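Local coordinates for protein sphingomyelinase-c (Listeria ivanovii, PDB 1ZWX) that belongs to the endonuclease/exonuclease/phosphatase family and is built on the DNase I-like fold, in which two beta-sheets pack face to face, at residues Gly9-Thr14 with Tyr145-Thr150; Ile190-Asp195 with Lys210-Ser215. All coordinates share one frame; numbering follows the deposited sequence.

Contact 1. Residues Gly9-Thr14 with Tyr145-Thr150; sequences GNFKIT and YHIIGT
A first torsion of -153° swings the ring of Phe11 roughly anti to its own backbone N, while the -63° of Tyr145 lays CG beside the backbone N and anti to the carbonyl carbon; the two side chains, arriving from facing backbones, thus slide past each other in opposite directions. The result is an offset stack with planes only 6° from parallel and centroids 4.0 Å apart. Phe11 CE1 sits over the centre of the tyrosine ring, and Tyr145 CD1 lies over the centre of the phenylalanine ring. Closest approach is 3.5 Å, between Phe11 CD1 and Tyr145 CE1. The tyrosine hydroxyl continues beyond the stack to a hydrogen bond with the carbonyl of Pro8, so this buried polar end is satisfied and the ring is tied at its far end too.

Aliphatic groups carry on the interface. Ile13 CD1, in the plane of the Phe11 ring at its edge, also meets Ile147 CG1 at 4.3 Å. Ile147 CD1 comes obliquely to Phe11 CZ at 4.5 Å. Val49 and Ile138 also touch the Phe11 side chain.

The backbones stay apart, with CA of Ile13 and CA of Ile147 separated by 9.2 Å, and no hydrogen bond joins them. Strands 12-20 and 143-151 belong to different six-stranded sheets, and facing side chains of this kind fill the space between the two central sheets of the DNase I-like alpha/beta sandwich.

Contact 2. Residues Ile190-Asp195 with Lys210-Ser215; sequences IFIGGD and KLLNVS
Ile192 reaches out with its terminal methyl, CD1, which lies 3.9 Å from Leu212 O and 4.1 Å from Val214 CG1, overlapping the place where a helix gives way to loop. Its chain is nearly fully extended past CB: CG1 stands beside the backbone N (chi1 -58°) and the second torsion is 166°, which carries CD1 well away from the strand. The other branch, CG2, approaches Leu212 CD1 more loosely, at 4.4 Å. A single isoleucine thus spreads its two branches over two partners, with Val214 crossing it at a slant.

The closest CA atoms, those of Ile192 and Leu212, are 8.4 Å apart, a spacing bridged mainly by the isoleucine side chain, which reaches the Leu212 carbonyl as well as the Leu212 and Val214 side chains. Asn213, the first residue to leave helical angles, has a positive phi of 59°, and beyond this left-handed residue Val214 again points toward the strand. The backbone N of Asn213 makes a weak bond, 3.4 Å, to Lys210 O. Helix 161-182 flanks the contact, touching Leu212 through Met172, while Phe251 of the neighbouring strand 248-252 packs on Val214. Together they form part of an alpha layer packed on one face of the sheet that contains strand 189-193.

No hydrogen bond crosses between the two segments. The carbonyl that the isoleucine methyl approaches is already satisfied by Gln176 NE2, so the contact is apolar in character, a methyl resting on an already bonded carbonyl and on neighbouring hydrocarbon, with dispersion and burial as its likely source of stability.

How the contacts relate
Strands 143-151 and 189-193 join the contacts, running side by side and parallel in one sheet. Ile148 N lies 2.8 Å from Phe191 O, and Ile148 O lies 2.8 Å from Gly193 N, both probable hydrogen bonds. The contact centres are 11 Å apart, on the two faces of that sheet: Ile192 serves contact 2, whereas its neighbour Phe191 turns to the sandwich core and enters the aromatic group of contact 1. There Phe191 CE1 packs 3.6 Å from Phe11 CD2, and Phe191 CG 3.5 Å from Ile13 CD1. Read together, they give the layering of the fold: sheet on sheet in contact 1, helix on sheet in contact 2.

Contact 1. Residues Gly9-Thr14 with Tyr145-Thr150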
loop_
_atom_site.group_PDB
_atom_site.type_symbol
_atom_site.label_atom_id
_atom_site.label_comp_id
_atom_site.label_asym_id
_atom_site.label_seq_id
_atom_site.Cartn_x
_atom_site.Cartn_y
_atom_site.Cartn_z
ATOM N N GLY A 9 21.234 1.552 5.765
ATOM C CA GLY A 9 21.635 0.298 6.382
ATOM C C GLY A 9 20.679 -0.816 6.032
ATOM O O GLY A 9 20.157 -0.852 4.916
ATOM N N ASN A 10 20.457 -1.730 6.973
ATOM C CA ASN A 10 19.572 -2.861 6.729
ATOM C C ASN A 10 18.143 -2.453 7.109
ATOM O O ASN A 10 17.632 -2.869 8.179
ATOM C CB ASN A 10 20.026 -4.116 7.490
ATOM C CG ASN A 10 19.110 -5.330 7.238
ATOM O OD1 ASN A 10 18.142 -5.266 6.455
ATOM N ND2 ASN A 10 19.415 -6.439 7.909
ATOM N N PHE A 11 17.539 -1.601 6.260
ATOM C CA PHE A 11 16.149 -1.162 6.423
ATOM C C PHE A 11 15.278 -1.917 5.457
ATOM O O PHE A 11 15.624 -2.068 4.281
ATOM C CB PHE A 11 15.990 0.318 6.161
ATOM C CG PHE A 11 14.834 0.944 6.894
ATOM C CD1 PHE A 11 14.926 1.201 8.264
ATOM C CD2 PHE A 11 13.637 1.273 6.217
ATOM C CE1 PHE A 11 13.879 1.794 8.955
ATOM C CE2 PHE A 11 12.582 1.877 6.900
ATOM C CZ PHE A 11 12.677 2.129 8.273
ATOM N N LYS A 12 14.136 -2.372 5.972
ATOM C CA LYS A 12 13.258 -3.268 5.244
ATOM C C LYS A 12 11.792 -2.858 5.464
ATOM O O LYS A 12 11.346 -2.686 6.609
ATOM C CB LYS A 12 13.510 -4.676 5.723
ATOM C CG LYS A 12 12.758 -5.750 4.998
ATOM C CD LYS A 12 13.422 -7.066 5.270
ATOM C CE LYS A 12 12.406 -8.125 5.517
ATOM N NZ LYS A 12 13.004 -9.272 6.296
ATOM N N ILE A 13 11.059 -2.711 4.355
ATOM C CA ILE A 13 9.647 -2.280 4.369
ATOM C C ILE A 13 8.887 -3.308 3.543
ATOM O O ILE A 13 9.345 -3.705 2.471
ATOM C CB ILE A 13 9.466 -0.896 3.701
ATOM C CG1 ILE A 13 10.281 0.162 4.427
ATOM C CG2 ILE A 13 7.961 -0.471 3.668
ATOM C CD1 ILE A 13 10.395 1.437 3.674
ATOM N N THR A 14 7.745 -3.762 4.050
ATOM C CA THR A 14 6.874 -4.628 3.261
ATOM C C THR A 14 5.590 -3.833 3.031
ATOM O O THR A 14 5.100 -3.158 3.931
ATOM C CB THR A 14 6.599 -5.990 3.953
ATOM O OG1 THR A 14 7.781 -6.784 3.905
ATOM C CG2 THR A 14 5.498 -6.787 3.239
ATOM N N TYR A 145 13.878 7.982 9.662
ATOM C CA TYR A 145 13.425 7.376 8.404
ATOM C C TYR A 145 12.041 7.927 8.145
ATOM O O TYR A 145 11.245 8.068 9.076
ATOM C CB TYR A 145 13.409 5.844 8.439
ATOM C CG TYR A 145 14.759 5.205 8.630
ATOM C CD1 TYR A 145 15.471 4.691 7.567
ATOM C CD2 TYR A 145 15.327 5.111 9.911
ATOM C CE1 TYR A 145 16.749 4.093 7.758
ATOM C CE2 TYR A 145 16.575 4.530 10.109
ATOM C CZ TYR A 145 17.275 4.020 9.053
ATOM O OH TYR A 145 18.503 3.451 9.299
ATOM N N HIS A 146 11.795 8.335 6.893
ATOM C CA HIS A 146 10.529 8.971 6.502
ATOM C C HIS A 146 9.824 8.013 5.539
ATOM O O HIS A 146 10.443 7.482 4.602
ATOM C CB HIS A 146 10.759 10.358 5.862
ATOM C CG HIS A 146 11.554 11.298 6.727
ATOM N ND1 HIS A 146 10.961 12.288 7.473
ATOM C CD2 HIS A 146 12.888 11.381 6.976
ATOM C CE1 HIS A 146 11.896 12.957 8.139
ATOM N NE2 HIS A 146 13.072 12.439 7.837
ATOM N N ILE A 147 8.541 7.740 5.806
ATOM C CA ILE A 147 7.814 6.740 5.006
ATOM C C ILE A 147 6.471 7.340 4.646
ATOM O O ILE A 147 5.753 7.843 5.522
ATOM C CB ILE A 147 7.575 5.390 5.738
ATOM C CG1 ILE A 147 8.898 4.691 6.065
ATOM C CG2 ILE A 147 6.706 4.452 4.879
ATOM C CD1 ILE A 147 9.390 5.033 7.515
ATOM N N ILE A 148 6.183 7.329 3.342
ATOM C CA ILE A 148 4.872 7.716 2.829
ATOM C C ILE A 148 4.246 6.450 2.254
ATOM O O ILE A 148 4.844 5.779 1.387
ATOM C CB ILE A 148 4.990 8.861 1.797
ATOM C CG1 ILE A 148 5.377 10.140 2.554
ATOM C CG2 ILE A 148 3.663 9.007 0.968
ATOM C CD1 ILE A 148 5.694 11.337 1.678
ATOM N N GLY A 149 3.072 6.101 2.793
ATOM C CA GLY A 149 2.298 4.929 2.349
ATOM C C GLY A 149 1.055 5.476 1.641
ATOM O O GLY A 149 0.441 6.435 2.101
ATOM N N THR A 150 0.695 4.881 0.518
ATOM C CA THR A 150 -0.392 5.469 -0.320
ATOM C C THR A 150 -1.071 4.401 -1.132
ATOM O O THR A 150 -0.553 3.280 -1.294
ATOM C CB THR A 150 0.140 6.642 -1.272
ATOM O OG1 THR A 150 -0.981 7.398 -1.768
ATOM C CG2 THR A 150 0.938 6.109 -2.431
#

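Contact 2. Residues Ile190-Asp195 with Lys210-Ser215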
loop_
_atom_site.group_PDB
_atom_site.type_symbol
_atom_site.label_atom_id
_atom_site.label_comp_id
_atom_site.label_asym_id
_atom_site.label_seq_id
_atom_site.Cartn_x
_atom_site.Cartn_y
_atom_site.Cartn_z
ATOM N N ILE A 190 13.733 9.228 2.393
ATOM C CA ILE A 190 12.271 9.213 2.235
ATOM C C ILE A 190 11.912 8.029 1.331
ATOM O O ILE A 190 12.485 7.850 0.231
ATOM C CB ILE A 190 11.721 10.514 1.626
ATOM C CG1 ILE A 190 12.224 11.732 2.380
ATOM C CG2 ILE A 190 10.160 10.478 1.550
ATOM C CD1 ILE A 190 11.805 13.054 1.752
ATOM N N PHE A 191 10.975 7.216 1.824
ATOM C CA PHE A 191 10.418 6.110 1.059
ATOM C C PHE A 191 8.966 6.464 0.703
ATOM O O PHE A 191 8.265 7.159 1.457
ATOM C CB PHE A 191 10.398 4.824 1.867
ATOM C CG PHE A 191 11.748 4.332 2.315
ATOM C CD1 PHE A 191 12.237 4.665 3.576
ATOM C CD2 PHE A 191 12.490 3.474 1.504
ATOM C CE1 PHE A 191 13.480 4.173 4.014
ATOM C CE2 PHE A 191 13.732 2.975 1.929
ATOM C CZ PHE A 191 14.205 3.316 3.213
ATOM N N ILE A 192 8.545 6.007 -0.468
ATOM C CA ILE A 192 7.167 6.224 -0.937
ATOM C C ILE A 192 6.741 4.862 -1.445
ATOM O O ILE A 192 7.334 4.311 -2.353
ATOM C CB ILE A 192 7.046 7.293 -2.081
ATOM C CG1 ILE A 192 7.600 8.663 -1.670
ATOM C CG2 ILE A 192 5.535 7.468 -2.501
ATOM C CD1 ILE A 192 7.807 9.619 -2.919
ATOM N N GLY A 193 5.720 4.285 -0.818
ATOM C CA GLY A 193 5.309 2.932 -1.193
ATOM C C GLY A 193 3.804 2.702 -1.144
ATOM O O GLY A 193 3.057 3.466 -0.544
ATOM N N GLY A 194 3.385 1.620 -1.783
ATOM C CA GLY A 194 1.977 1.216 -1.807
ATOM C C GLY A 194 1.553 0.842 -3.209
ATOM O O GLY A 194 2.384 0.580 -4.075
ATOM N N ASP A 195 0.238 0.813 -3.412
ATOM C CA ASP A 195 -0.350 0.438 -4.702
ATOM C C ASP A 195 -0.507 1.741 -5.473
ATOM O O ASP A 195 -1.415 2.573 -5.206
ATOM C CB ASP A 195 -1.705 -0.254 -4.464
ATOM C CG ASP A 195 -2.445 -0.596 -5.760
ATOM O OD1 ASP A 195 -1.955 -0.290 -6.868
ATOM O OD2 ASP A 195 -3.493 -1.238 -5.641
ATOM N N LYS A 210 9.091 10.657 -12.771
ATOM C CA LYS A 210 9.334 12.092 -12.725
ATOM C C LYS A 210 8.451 12.828 -11.738
ATOM O O LYS A 210 8.874 13.800 -11.106
ATOM C CB LYS A 210 9.183 12.728 -14.141
ATOM C CG LYS A 210 10.185 12.223 -15.178
ATOM C CD LYS A 210 11.610 12.711 -14.850
ATOM C CE LYS A 210 12.646 12.445 -15.965
ATOM N NZ LYS A 210 12.198 11.396 -16.923
ATOM N N LEU A 211 7.197 12.401 -11.634
ATOM C CA LEU A 211 6.225 13.127 -10.811
ATOM C C LEU A 211 6.474 12.896 -9.309
ATOM O O LEU A 211 6.239 13.791 -8.512
ATOM C CB LEU A 211 4.803 12.658 -11.130
ATOM C CG LEU A 211 4.232 13.112 -12.489
ATOM C CD1 LEU A 211 2.967 12.313 -12.868
ATOM C CD2 LEU A 211 3.921 14.573 -12.424
ATOM N N LEU A 212 6.878 11.688 -8.962
ATOM C CA LEU A 212 7.247 11.334 -7.556
ATOM C C LEU A 212 8.716 11.602 -7.269
ATOM O O LEU A 212 9.147 11.529 -6.096
ATOM C CB LEU A 212 6.991 9.851 -7.293
ATOM C CG LEU A 212 5.523 9.373 -7.197
ATOM C CD1 LEU A 212 5.506 7.892 -6.868
ATOM C CD2 LEU A 212 4.707 10.185 -6.169
ATOM N N ASN A 213 9.495 11.877 -8.324
ATOM C CA ASN A 213 10.957 12.061 -8.199
ATOM C C ASN A 213 11.642 10.813 -7.608
ATOM O O ASN A 213 12.311 10.886 -6.572
ATOM C CB ASN A 213 11.254 13.331 -7.363
ATOM C CG ASN A 213 12.730 13.737 -7.411
ATOM O OD1 ASN A 213 13.278 14.313 -6.443
ATOM N ND2 ASN A 213 13.385 13.405 -8.493
ATOM N N VAL A 214 11.455 9.667 -8.255
ATOM C CA VAL A 214 11.992 8.404 -7.786
ATOM C C VAL A 214 12.593 7.681 -8.982
ATOM O O VAL A 214 12.308 8.051 -10.122
ATOM C CB VAL A 214 10.884 7.508 -7.102
ATOM C CG1 VAL A 214 10.272 8.231 -5.907
ATOM C CG2 VAL A 214 9.781 7.111 -8.104
ATOM N N SER A 215 13.399 6.650 -8.728
ATOM C CA SER A 215 13.884 5.743 -9.773
ATOM C C SER A 215 13.440 4.327 -9.509
ATOM O O SER A 215 13.032 3.996 -8.384
ATOM C CB SER A 215 15.422 5.774 -9.887
ATOM O OG SER A 215 15.837 7.114 -10.060
#